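Local coordinates for protein diacylglycerol kinase (Bacillus anthracis, PDB 3S40) that probably phosphorylates diacylglycerol to phosphatidic acid, with ATP as the likely phosphate donor, as a bacterial member of the diacylglycerol kinase family, at residues Ala61-Asp73 and Ile88-Asp102. Residues are numbered along the deposited sequence; the frame is centred on the assembly and turned at random.
Sequences ASKVDLIIVFGGD and IRPTLAIIPGGTCND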
# COMPACT_ATOMS: atom_id res chain seq x y z
N ALA A 61 1.00 -8.28 -18.21
CA ALA A 61 1.53 -6.92 -18.12
C ALA A 61 1.79 -6.24 -19.48
O ALA A 61 1.47 -5.08 -19.64
CB ALA A 61 2.78 -6.89 -17.24
N SER A 62 2.34 -6.95 -20.45
CA SER A 62 2.60 -6.35 -21.75
C SER A 62 1.42 -6.51 -22.71
O SER A 62 1.48 -6.07 -23.86
CB SER A 62 3.86 -6.95 -22.40
OG SER A 62 3.61 -8.27 -22.84
N LYS A 63 0.35 -7.13 -22.26
CA LYS A 63 -0.76 -7.42 -23.17
C LYS A 63 -2.02 -6.61 -22.90
O LYS A 63 -2.87 -6.52 -23.77
CB LYS A 63 -1.08 -8.92 -23.16
CG LYS A 63 0.13 -9.80 -23.38
CD LYS A 63 -0.25 -11.26 -23.66
CE LYS A 63 -0.82 -11.96 -22.43
NZ LYS A 63 -0.98 -13.44 -22.66
N VAL A 64 -2.15 -6.05 -21.70
CA VAL A 64 -3.34 -5.27 -21.37
C VAL A 64 -3.00 -3.87 -20.93
O VAL A 64 -1.85 -3.57 -20.62
CB VAL A 64 -4.21 -5.93 -20.24
CG1 VAL A 64 -4.90 -7.22 -20.75
CG2 VAL A 64 -3.38 -6.21 -18.99
N ASP A 65 -4.01 -3.01 -20.88
CA ASP A 65 -3.83 -1.61 -20.52
C ASP A 65 -4.23 -1.35 -19.08
O ASP A 65 -3.78 -0.38 -18.49
CB ASP A 65 -4.65 -0.71 -21.45
CG ASP A 65 -4.37 -1.01 -22.92
OD1 ASP A 65 -3.25 -0.70 -23.38
OD2 ASP A 65 -5.25 -1.59 -23.60
N LEU A 66 -5.06 -2.23 -18.53
CA LEU A 66 -5.57 -2.06 -17.18
C LEU A 66 -5.64 -3.43 -16.53
O LEU A 66 -6.17 -4.38 -17.13
CB LEU A 66 -6.97 -1.44 -17.24
CG LEU A 66 -7.71 -1.27 -15.91
CD1 LEU A 66 -6.90 -0.37 -14.92
CD2 LEU A 66 -9.12 -0.70 -16.12
N ILE A 67 -5.09 -3.54 -15.34
CA ILE A 67 -5.25 -4.73 -14.51
C ILE A 67 -6.08 -4.39 -13.27
O ILE A 67 -5.74 -3.48 -12.51
CB ILE A 67 -3.90 -5.35 -14.07
CG1 ILE A 67 -3.14 -5.88 -15.30
CG2 ILE A 67 -4.12 -6.47 -13.06
CD1 ILE A 67 -1.92 -6.72 -14.98
N ILE A 68 -7.20 -5.08 -13.10
CA ILE A 68 -8.07 -4.86 -11.94
C ILE A 68 -7.89 -6.03 -11.00
O ILE A 68 -7.88 -7.18 -11.44
CB ILE A 68 -9.54 -4.78 -12.36
CG1 ILE A 68 -9.70 -3.75 -13.47
CG2 ILE A 68 -10.44 -4.49 -11.14
CD1 ILE A 68 -11.11 -3.68 -14.05
N VAL A 69 -7.72 -5.76 -9.72
CA VAL A 69 -7.63 -6.86 -8.75
C VAL A 69 -8.79 -6.83 -7.76
O VAL A 69 -9.00 -5.83 -7.09
CB VAL A 69 -6.26 -6.86 -8.03
CG1 VAL A 69 -5.97 -5.49 -7.45
CG2 VAL A 69 -6.22 -7.95 -6.97
N PHE A 70 -9.58 -7.91 -7.72
CA PHE A 70 -10.59 -8.07 -6.69
C PHE A 70 -10.04 -8.94 -5.58
O PHE A 70 -9.86 -10.14 -5.77
CB PHE A 70 -11.87 -8.71 -7.24
CG PHE A 70 -12.91 -9.00 -6.17
CD1 PHE A 70 -13.22 -8.06 -5.21
CD2 PHE A 70 -13.58 -10.22 -6.15
CE1 PHE A 70 -14.18 -8.32 -4.22
CE2 PHE A 70 -14.55 -10.48 -5.18
CZ PHE A 70 -14.85 -9.54 -4.21
N GLY A 71 -9.76 -8.34 -4.43
CA GLY A 71 -9.22 -9.11 -3.32
C GLY A 71 -8.69 -8.27 -2.18
O GLY A 71 -8.66 -7.03 -2.26
N GLY A 72 -8.23 -8.93 -1.13
CA GLY A 72 -7.66 -8.24 0.02
C GLY A 72 -6.24 -7.73 -0.17
O GLY A 72 -5.68 -7.73 -1.27
N ASP A 73 -5.65 -7.29 0.94
CA ASP A 73 -4.31 -6.71 0.94
C ASP A 73 -3.25 -7.69 0.45
O ASP A 73 -2.31 -7.31 -0.23
CB ASP A 73 -3.96 -6.17 2.33
CG ASP A 73 -4.99 -5.16 2.84
OD1 ASP A 73 -6.11 -5.58 3.24
OD2 ASP A 73 -4.68 -3.95 2.84
N ILE A 88 7.37 -2.81 -18.38
CA ILE A 88 6.07 -2.35 -18.83
C ILE A 88 5.00 -2.68 -17.78
O ILE A 88 4.84 -3.84 -17.40
CB ILE A 88 5.73 -2.95 -20.19
CG1 ILE A 88 6.79 -2.52 -21.20
CG2 ILE A 88 4.33 -2.53 -20.62
CD1 ILE A 88 6.59 -3.12 -22.57
N ARG A 89 4.31 -1.65 -17.31
CA ARG A 89 3.37 -1.77 -16.21
C ARG A 89 2.05 -1.06 -16.53
O ARG A 89 1.98 0.16 -16.53
CB ARG A 89 3.96 -1.17 -14.93
CG ARG A 89 5.34 -1.71 -14.59
CD ARG A 89 5.91 -1.01 -13.36
NE ARG A 89 6.09 0.43 -13.58
CZ ARG A 89 7.09 0.97 -14.26
NH1 ARG A 89 8.02 0.22 -14.84
NH2 ARG A 89 7.16 2.29 -14.38
N PRO A 90 1.00 -1.84 -16.79
CA PRO A 90 -0.31 -1.22 -17.01
C PRO A 90 -0.83 -0.48 -15.77
O PRO A 90 -0.39 -0.72 -14.65
CB PRO A 90 -1.23 -2.41 -17.32
CG PRO A 90 -0.56 -3.58 -16.67
CD PRO A 90 0.94 -3.31 -16.73
N THR A 91 -1.80 0.39 -16.00
CA THR A 91 -2.62 0.93 -14.93
C THR A 91 -3.23 -0.17 -14.08
O THR A 91 -3.68 -1.22 -14.58
CB THR A 91 -3.72 1.81 -15.52
OG1 THR A 91 -3.11 2.86 -16.27
CG2 THR A 91 -4.62 2.43 -14.40
N LEU A 92 -3.24 0.08 -12.77
CA LEU A 92 -3.77 -0.88 -11.81
C LEU A 92 -5.00 -0.30 -11.10
O LEU A 92 -5.09 0.92 -10.87
CB LEU A 92 -2.67 -1.26 -10.81
CG LEU A 92 -2.89 -2.37 -9.77
CD1 LEU A 92 -3.12 -3.72 -10.44
CD2 LEU A 92 -1.70 -2.43 -8.82
N ALA A 93 -5.96 -1.16 -10.76
CA ALA A 93 -7.15 -0.77 -10.02
C ALA A 93 -7.47 -1.84 -8.99
O ALA A 93 -7.10 -3.00 -9.16
CB ALA A 93 -8.33 -0.55 -10.95
N ILE A 94 -8.12 -1.45 -7.90
CA ILE A 94 -8.41 -2.37 -6.80
C ILE A 94 -9.89 -2.36 -6.52
O ILE A 94 -10.49 -1.30 -6.42
CB ILE A 94 -7.69 -1.91 -5.49
CG1 ILE A 94 -6.17 -1.87 -5.69
CG2 ILE A 94 -8.07 -2.83 -4.31
CD1 ILE A 94 -5.44 -1.23 -4.52
N ILE A 95 -10.48 -3.54 -6.41
CA ILE A 95 -11.80 -3.65 -5.83
C ILE A 95 -11.56 -4.34 -4.52
O ILE A 95 -11.05 -5.45 -4.50
CB ILE A 95 -12.76 -4.45 -6.69
CG1 ILE A 95 -12.89 -3.80 -8.06
CG2 ILE A 95 -14.13 -4.51 -5.99
CD1 ILE A 95 -13.58 -4.68 -9.08
N PRO A 96 -11.91 -3.67 -3.42
CA PRO A 96 -11.56 -4.11 -2.07
C PRO A 96 -12.29 -5.40 -1.70
O PRO A 96 -13.50 -5.42 -1.68
CB PRO A 96 -12.02 -2.94 -1.19
CG PRO A 96 -13.11 -2.29 -1.98
CD PRO A 96 -12.76 -2.47 -3.44
N GLY A 97 -11.55 -6.47 -1.42
CA GLY A 97 -12.17 -7.75 -1.12
C GLY A 97 -11.67 -8.36 0.16
O GLY A 97 -11.88 -9.55 0.42
N GLY A 98 -10.99 -7.56 0.98
CA GLY A 98 -10.47 -8.01 2.25
C GLY A 98 -11.17 -7.27 3.37
O GLY A 98 -12.26 -6.72 3.16
N THR A 99 -10.57 -7.23 4.55
CA THR A 99 -11.14 -6.46 5.65
C THR A 99 -10.52 -5.06 5.76
O THR A 99 -11.23 -4.09 5.99
CB THR A 99 -11.04 -7.22 6.99
OG1 THR A 99 -9.67 -7.49 7.29
CG2 THR A 99 -11.81 -8.54 6.91
N CYS A 100 -9.21 -4.95 5.56
CA CYS A 100 -8.55 -3.65 5.64
C CYS A 100 -8.58 -2.86 4.34
O CYS A 100 -9.02 -1.71 4.32
CB CYS A 100 -7.12 -3.78 6.14
SG CYS A 100 -7.03 -4.28 7.86
N ASN A 101 -8.08 -3.46 3.27
CA ASN A 101 -8.07 -2.80 1.98
C ASN A 101 -7.38 -1.43 2.09
O ASN A 101 -7.86 -0.42 1.57
CB ASN A 101 -9.51 -2.69 1.49
CG ASN A 101 -10.23 -4.03 1.54
OD1 ASN A 101 -9.75 -5.02 0.98
ND2 ASN A 101 -11.36 -4.08 2.25
N ASP A 102 -6.24 -1.43 2.77
CA ASP A 102 -5.50 -0.21 3.06
C ASP A 102 -5.20 0.62 1.82
O ASP A 102 -5.45 1.84 1.79
CB ASP A 102 -4.21 -0.54 3.79
CG ASP A 102 -4.44 -0.78 5.27
OD1 ASP A 102 -5.41 -0.19 5.80
OD2 ASP A 102 -3.66 -1.54 5.89
O HOH W 1 -2.34 1.65 -19.37
O HOH W 2 -7.93 -4.75 -1.01
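With chi1 at -56°, Asp73 sets its carboxylate beside its own backbone N and across from Asn101 and Asp102, whose amides it grips like a fork: Asn101 N reaches Asp73 OD1 at 2.9 Å and Asp102 N reaches OD2 of Asp73 at 3.0 Å, both from the syn side. Phe70, its CG anti to the backbone N (175°), lays CD1 3.7 Å from Ile95 CG2, while the carbonyl oxygens of Ile95 and Pro96 lie at the ring edge. Gly72 and Gly98 pass closely, Gly72 CA 3.5 Å from Gly98 N. The turn after strand 66-71 carries the GGDG sequence characteristic of the diacylglycerol kinase family; the Gly97-Gly98 turn faces it. Asn101 OD1 accepts Gly98 N on a lone pair, and a water bridges it to Gly71 O. Behind the turns, strands 66-71 and 91-96 run parallel; Ile67 N meets Thr91 O at 2.8 Å, nearly straight (170°). Leu66, Ile68, Ala93 and Ile95 share one face, Ile67, Val69, Leu92 and Ile94 the other. Pro90 CG closes the far end against Ile67 CG1 (3.7 Å). The two strands and helix 73-83, which packs on Val69 and Ile94, form a beta-alpha-beta unit; from outside it, helix 113-120 packs on Ile68 and Ile95, and strand 11-15 flanks strand 66-71.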